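Side-chain contacts in tryptophane-5-halogenase (Microbispora sp. ATCC PTA-5024, PDB 5UAO), which probably catalyses FAD-dependent chlorination of a tryptophan at carbon 5 of its indole in a lanthipeptide, a step in NAI-107 biosynthesis: residues D257-G262 with W283-P288; G296-S301 with V326-G331. All coordinates share one frame; numbering follows the deposited sequence.

Contact 1: D257-G262 with W283-P288; sequences DAAVTG and WCWTIP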
loop_
_atom_site.group_PDB
_atom_site.type_symbol
_atom_site.label_atom_id
_atom_site.label_comp_id
_atom_site.label_asym_id
_atom_site.label_seq_id
_atom_site.Cartn_x
_atom_site.Cartn_y
_atom_site.Cartn_z
ATOM N N ASP A 257 -0.432 -25.557 -18.242
ATOM C CA ASP A 257 -0.441 -26.514 -17.163
ATOM C C ASP A 257 0.639 -27.564 -17.215
ATOM O O ASP A 257 0.594 -28.530 -16.432
ATOM C CB ASP A 257 -1.801 -27.249 -17.160
ATOM C CG ASP A 257 -2.118 -27.906 -18.495
ATOM O OD1 ASP A 257 -1.408 -27.732 -19.523
ATOM O OD2 ASP A 257 -3.086 -28.658 -18.522
ATOM N N ALA A 258 1.586 -27.433 -18.150
ATOM C CA ALA A 258 2.638 -28.418 -18.333
ATOM C C ALA A 258 3.871 -27.749 -18.875
ATOM O O ALA A 258 3.772 -26.697 -19.502
ATOM C CB ALA A 258 2.172 -29.550 -19.284
ATOM N N ALA A 259 5.024 -28.377 -18.608
ATOM C CA ALA A 259 6.278 -27.991 -19.209
ATOM C C ALA A 259 7.130 -29.197 -19.584
ATOM O O ALA A 259 7.294 -30.167 -18.815
ATOM C CB ALA A 259 7.060 -27.120 -18.243
ATOM N N VAL A 260 7.754 -29.097 -20.734
ATOM C CA VAL A 260 8.752 -30.054 -21.161
ATOM C C VAL A 260 10.115 -29.356 -20.975
ATOM O O VAL A 260 10.405 -28.331 -21.595
ATOM C CB VAL A 260 8.618 -30.418 -22.656
ATOM C CG1 VAL A 260 9.742 -31.357 -23.047
ATOM C CG2 VAL A 260 7.327 -31.154 -22.919
ATOM N N THR A 261 10.980 -29.979 -20.218
ATOM C CA THR A 261 12.281 -29.403 -19.991
ATOM C C THR A 261 13.423 -30.090 -20.747
ATOM O O THR A 261 13.349 -31.302 -21.118
ATOM C CB THR A 261 12.620 -29.413 -18.469
ATOM O OG1 THR A 261 12.691 -30.764 -17.963
ATOM C CG2 THR A 261 11.590 -28.612 -17.721
ATOM N N GLY A 262 14.507 -29.346 -20.930
ATOM C CA GLY A 262 15.676 -29.924 -21.578
ATOM C C GLY A 262 16.873 -28.985 -21.458
ATOM O O GLY A 262 16.736 -27.923 -20.880
ATOM N N TRP A 283 5.009 -20.865 -24.189
ATOM C CA TRP A 283 6.267 -20.128 -24.317
ATOM C C TRP A 283 7.382 -20.959 -23.712
ATOM O O TRP A 283 7.129 -21.865 -22.897
ATOM C CB TRP A 283 6.137 -18.732 -23.600
ATOM C CG TRP A 283 5.956 -18.847 -22.082
ATOM C CD1 TRP A 283 4.806 -19.122 -21.418
ATOM C CD2 TRP A 283 6.987 -18.821 -21.074
ATOM N NE1 TRP A 283 5.040 -19.233 -20.063
ATOM C CE2 TRP A 283 6.368 -19.032 -19.828
ATOM C CE3 TRP A 283 8.379 -18.527 -21.103
ATOM C CZ2 TRP A 283 7.081 -19.033 -18.625
ATOM C CZ3 TRP A 283 9.076 -18.508 -19.914
ATOM C CH2 TRP A 283 8.429 -18.747 -18.685
ATOM N N CYS A 284 8.637 -20.574 -24.003
ATOM C CA CYS A 284 9.760 -21.358 -23.586
ATOM C C CYS A 284 10.793 -20.481 -22.875
ATOM O O CYS A 284 11.123 -19.422 -23.356
ATOM C CB CYS A 284 10.395 -22.099 -24.801
ATOM S SG CYS A 284 11.678 -23.291 -24.357
ATOM N N TRP A 285 11.245 -20.906 -21.716
ATOM C CA TRP A 285 12.331 -20.187 -20.987
ATOM C C TRP A 285 13.659 -20.694 -21.423
ATOM O O TRP A 285 13.784 -21.878 -21.788
ATOM C CB TRP A 285 12.198 -20.322 -19.472
ATOM C CG TRP A 285 12.607 -21.629 -18.817
ATOM C CD1 TRP A 285 13.876 -22.091 -18.600
ATOM C CD2 TRP A 285 11.741 -22.580 -18.211
ATOM N NE1 TRP A 285 13.839 -23.295 -17.922
ATOM C CE2 TRP A 285 12.530 -23.578 -17.632
ATOM C CE3 TRP A 285 10.378 -22.677 -18.103
ATOM C CZ2 TRP A 285 11.982 -24.674 -16.956
ATOM C CZ3 TRP A 285 9.829 -23.763 -17.395
ATOM C CH2 TRP A 285 10.606 -24.748 -16.896
ATOM N N THR A 286 14.656 -19.812 -21.294
ATOM C CA THR A 286 16.057 -20.152 -21.434
ATOM C C THR A 286 16.794 -19.519 -20.261
ATOM O O THR A 286 16.856 -18.273 -20.158
ATOM C CB THR A 286 16.674 -19.616 -22.745
ATOM O OG1 THR A 286 16.006 -20.147 -23.896
ATOM C CG2 THR A 286 18.146 -20.054 -22.851
ATOM N N ILE A 287 17.314 -20.374 -19.376
ATOM C CA ILE A 287 17.980 -19.980 -18.136
ATOM C C ILE A 287 19.434 -20.505 -18.224
ATOM O O ILE A 287 19.652 -21.724 -18.093
ATOM C CB ILE A 287 17.219 -20.551 -16.895
ATOM C CG1 ILE A 287 15.874 -19.839 -16.743
ATOM C CG2 ILE A 287 18.066 -20.427 -15.646
ATOM C CD1 ILE A 287 14.937 -20.481 -15.751
ATOM N N PRO A 288 20.420 -19.609 -18.418
ATOM C CA PRO A 288 21.839 -20.031 -18.479
ATOM C C PRO A 288 22.371 -20.563 -17.156
ATOM O O PRO A 288 22.127 -19.947 -16.110
ATOM C CB PRO A 288 22.543 -18.726 -18.829
ATOM C CG PRO A 288 21.556 -18.040 -19.686
ATOM C CD PRO A 288 20.265 -18.251 -18.960
#

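Contact 2: G296-S301 with V326-G331; sequences GYVFSS and VRFRSG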
loop_
_atom_site.group_PDB
_atom_site.type_symbol
_atom_site.label_atom_id
_atom_site.label_comp_id
_atom_site.label_asym_id
_atom_site.label_seq_id
_atom_site.Cartn_x
_atom_site.Cartn_y
_atom_site.Cartn_z
ATOM N N GLY A 296 12.676 -24.691 -20.870
ATOM C CA GLY A 296 11.385 -25.296 -20.600
ATOM C C GLY A 296 10.257 -24.681 -21.403
ATOM O O GLY A 296 10.017 -23.472 -21.350
ATOM N N TYR A 297 9.585 -25.529 -22.158
ATOM C CA TYR A 297 8.399 -25.135 -22.914
ATOM C C TYR A 297 7.167 -25.378 -22.056
ATOM O O TYR A 297 6.748 -26.504 -21.789
ATOM C CB TYR A 297 8.337 -25.943 -24.197
ATOM C CG TYR A 297 7.207 -25.682 -25.108
ATOM C CD1 TYR A 297 6.312 -24.629 -24.908
ATOM C CD2 TYR A 297 7.084 -26.428 -26.295
ATOM C CE1 TYR A 297 5.280 -24.398 -25.802
ATOM C CE2 TYR A 297 6.081 -26.165 -27.187
ATOM C CZ TYR A 297 5.220 -25.136 -26.964
ATOM O OH TYR A 297 4.208 -24.887 -27.872
ATOM N N VAL A 298 6.675 -24.263 -21.560
ATOM C CA VAL A 298 5.448 -24.179 -20.807
ATOM C C VAL A 298 4.290 -24.083 -21.805
ATOM O O VAL A 298 4.225 -23.171 -22.631
ATOM C CB VAL A 298 5.485 -22.885 -19.903
ATOM C CG1 VAL A 298 4.125 -22.590 -19.274
ATOM C CG2 VAL A 298 6.512 -23.038 -18.777
ATOM N N PHE A 299 3.367 -24.987 -21.701
ATOM C CA PHE A 299 2.275 -25.087 -22.719
ATOM C C PHE A 299 0.934 -25.418 -22.066
ATOM O O PHE A 299 0.908 -25.923 -20.935
ATOM C CB PHE A 299 2.618 -26.151 -23.817
ATOM C CG PHE A 299 2.826 -27.546 -23.327
ATOM C CD1 PHE A 299 4.056 -27.947 -22.810
ATOM C CD2 PHE A 299 1.857 -28.505 -23.464
ATOM C CE1 PHE A 299 4.250 -29.260 -22.401
ATOM C CE2 PHE A 299 2.021 -29.807 -23.012
ATOM C CZ PHE A 299 3.232 -30.202 -22.494
ATOM N N SER A 300 -0.164 -25.187 -22.815
ATOM C CA SER A 300 -1.497 -25.741 -22.504
ATOM C C SER A 300 -1.665 -27.117 -23.072
ATOM O O SER A 300 -1.674 -27.303 -24.320
ATOM C CB SER A 300 -2.589 -24.898 -23.136
ATOM O OG SER A 300 -3.803 -25.657 -22.997
ATOM N N SER A 301 -1.809 -28.108 -22.201
ATOM C CA SER A 301 -1.966 -29.489 -22.662
ATOM C C SER A 301 -3.309 -29.649 -23.464
ATOM O O SER A 301 -3.449 -30.539 -24.304
ATOM C CB SER A 301 -1.884 -30.481 -21.502
ATOM O OG SER A 301 -2.988 -30.293 -20.664
ATOM N N VAL A 326 6.762 -31.854 -16.618
ATOM C CA VAL A 326 6.313 -31.419 -15.305
ATOM C C VAL A 326 4.883 -30.847 -15.458
ATOM O O VAL A 326 4.672 -30.057 -16.339
ATOM C CB VAL A 326 7.277 -30.331 -14.812
ATOM C CG1 VAL A 326 6.773 -29.671 -13.553
ATOM C CG2 VAL A 326 8.664 -30.928 -14.569
ATOM N N ARG A 327 3.946 -31.172 -14.563
ATOM C CA ARG A 327 2.565 -30.664 -14.643
ATOM C C ARG A 327 2.323 -29.740 -13.474
ATOM O O ARG A 327 3.000 -29.821 -12.423
ATOM C CB ARG A 327 1.568 -31.832 -14.624
ATOM C CG ARG A 327 1.814 -32.857 -15.700
ATOM C CD ARG A 327 0.550 -33.596 -16.032
ATOM N NE ARG A 327 0.768 -34.478 -17.177
ATOM C CZ ARG A 327 0.445 -34.224 -18.435
ATOM N NH1 ARG A 327 -0.193 -33.109 -18.791
ATOM N NH2 ARG A 327 0.723 -35.148 -19.347
ATOM N N PHE A 328 1.434 -28.818 -13.645
ATOM C CA PHE A 328 1.169 -27.839 -12.574
ATOM C C PHE A 328 -0.186 -27.245 -12.711
ATOM O O PHE A 328 -0.847 -27.437 -13.730
ATOM C CB PHE A 328 2.234 -26.739 -12.547
ATOM C CG PHE A 328 2.353 -25.950 -13.835
ATOM C CD1 PHE A 328 1.468 -24.898 -14.094
ATOM C CD2 PHE A 328 3.306 -26.264 -14.778
ATOM C CE1 PHE A 328 1.587 -24.150 -15.256
ATOM C CE2 PHE A 328 3.440 -25.502 -15.935
ATOM C CZ PHE A 328 2.551 -24.480 -16.178
ATOM N N ARG A 329 -0.606 -26.480 -11.695
ATOM C CA ARG A 329 -1.832 -25.708 -11.809
ATOM C C ARG A 329 -1.639 -24.353 -11.183
ATOM O O ARG A 329 -0.875 -24.183 -10.222
ATOM C CB ARG A 329 -2.983 -26.460 -11.202
ATOM C CG ARG A 329 -2.830 -26.700 -9.694
ATOM C CD ARG A 329 -4.161 -27.246 -9.130
ATOM N NE ARG A 329 -4.068 -27.448 -7.696
ATOM C CZ ARG A 329 -5.071 -27.859 -6.927
ATOM N NH1 ARG A 329 -6.284 -28.083 -7.426
ATOM N NH2 ARG A 329 -4.873 -27.994 -5.648
ATOM N N SER A 330 -2.251 -23.346 -11.787
ATOM C CA SER A 330 -2.070 -21.952 -11.377
ATOM C C SER A 330 -3.220 -21.577 -10.490
ATOM O O SER A 330 -4.396 -21.722 -10.863
ATOM C CB SER A 330 -2.025 -20.988 -12.588
ATOM O OG SER A 330 -0.854 -21.226 -13.349
ATOM N N GLY A 331 -2.896 -21.013 -9.347
ATOM C CA GLY A 331 -3.911 -20.683 -8.358
ATOM C C GLY A 331 -3.324 -20.620 -7.001
ATOM O O GLY A 331 -2.145 -20.828 -6.830
#

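Contact 1: D257-G262 with W283-P288
Trp285 meets Thr261 and Ala259 through the benzo half of its indole. The contact is apolar. Thr261 brings its methyl: CG2 lies 4.0 Å from Trp285 CZ2 and 4.1 Å from Trp285 CH2. Ala259 adds a looser touch, with CB 4.4 Å from Trp285 CZ3. Both methyls approach the ring obliquely. They come from residues two apart on one strand. Thr261 CG2 lies against the CZ2-CH2 side of the indole, and Ala259 CB is nearest CZ3, on the other side of CH2.

Strands 258-264 and 282-288 are not neighbours in the sheet. Strand 293-299 runs between them, antiparallel to both, so their backbones do not pair. The long indole of Trp285 bridges the distance. The first torsion of Trp285 (chi1 76°) sets CG between the backbone N and the carbonyl carbon, and the indole then extends across the middle strand. It passes over Gly296, whose CA is 3.6 Å from Trp285 CD2. With no side chain at Gly296, the ring can lie close to that strand.

Thr261 OG1 makes a weak hydrogen bond to Ala324 O, on the next strand outward, while its methyl serves the indole.

Backbone hydrogen bonds tie 258-264 to the middle strand, beginning at a classic beta bulge where Asp257 and Ala258 both face Phe299. Ala259 and Trp285 also touch FAD. The sequence Trp-Cys-Trp-Thr-Ile-Pro matches the WxWxIP motif of flavin-dependent halogenases, here laid against the cofactor pocket on a mixed beta sheet.

Contact 2: G296-S301 with V326-G331
Val298 and Phe328 make the buried half of this contact. One methyl of the valine, CG1, meets the far corner of the phenyl ring, 4.0 Å from Phe328 CZ. The methyl comes in at the ring edge, near the ring plane, and the two side chains stand at about a right angle. Val298 CG1 is placed opposite the backbone N (chi1 169°), which turns it to the phenylalanine. Phe328 spans the gap with the length of its ring. Around the pair, Phe328 meets Phe350 with the ring planes at about 45°, and it also touches Phe234. Val298 packs on Trp283 and Trp285. The phenyl therefore belongs to an aromatic cluster, with its side chain about 4 Å from the bound FAD. Val326, two residues before Phe328, is itself part of the FAD pocket and touches the cofactor.

The second touch lies toward the surface. Ser301 CB is 4.1 Å from Arg327 NH1, at the edge of the guanidinium and near its plane. This is van der Waals contact. The arginine chain runs extended from CG to NE and also rests on Pro306. Both residues touch a crystal neighbour, so the lattice may influence this pose.

The chemistry thus divides in two: apolar edge packing beside the flavin pocket, and an outer van der Waals touch in which the serine hydroxyl is engaged by Asp257 and not by the arginine.

How the contacts relate
Contacts 1 and 2 lie on one mixed sheet, with centres about 9 Å apart. Their four segments interleave: 296-301 runs between the two segments of contact 1, and 257-262 between the two of contact 2. Backbone pairing joins them where Trp283 O is 2.8 Å from Val298 N, a probable hydrogen bond. Another probable hydrogen bond links Asp257 OD2 with Ser301 OG at 2.7 Å. Phe328 also packs on the start of strand 258-264, its CE2 3.5 Å from Ala258 N. Both contacts border the FAD pocket: the side chains of Trp285 and Phe328 each come within about 4 Å of the cofactor.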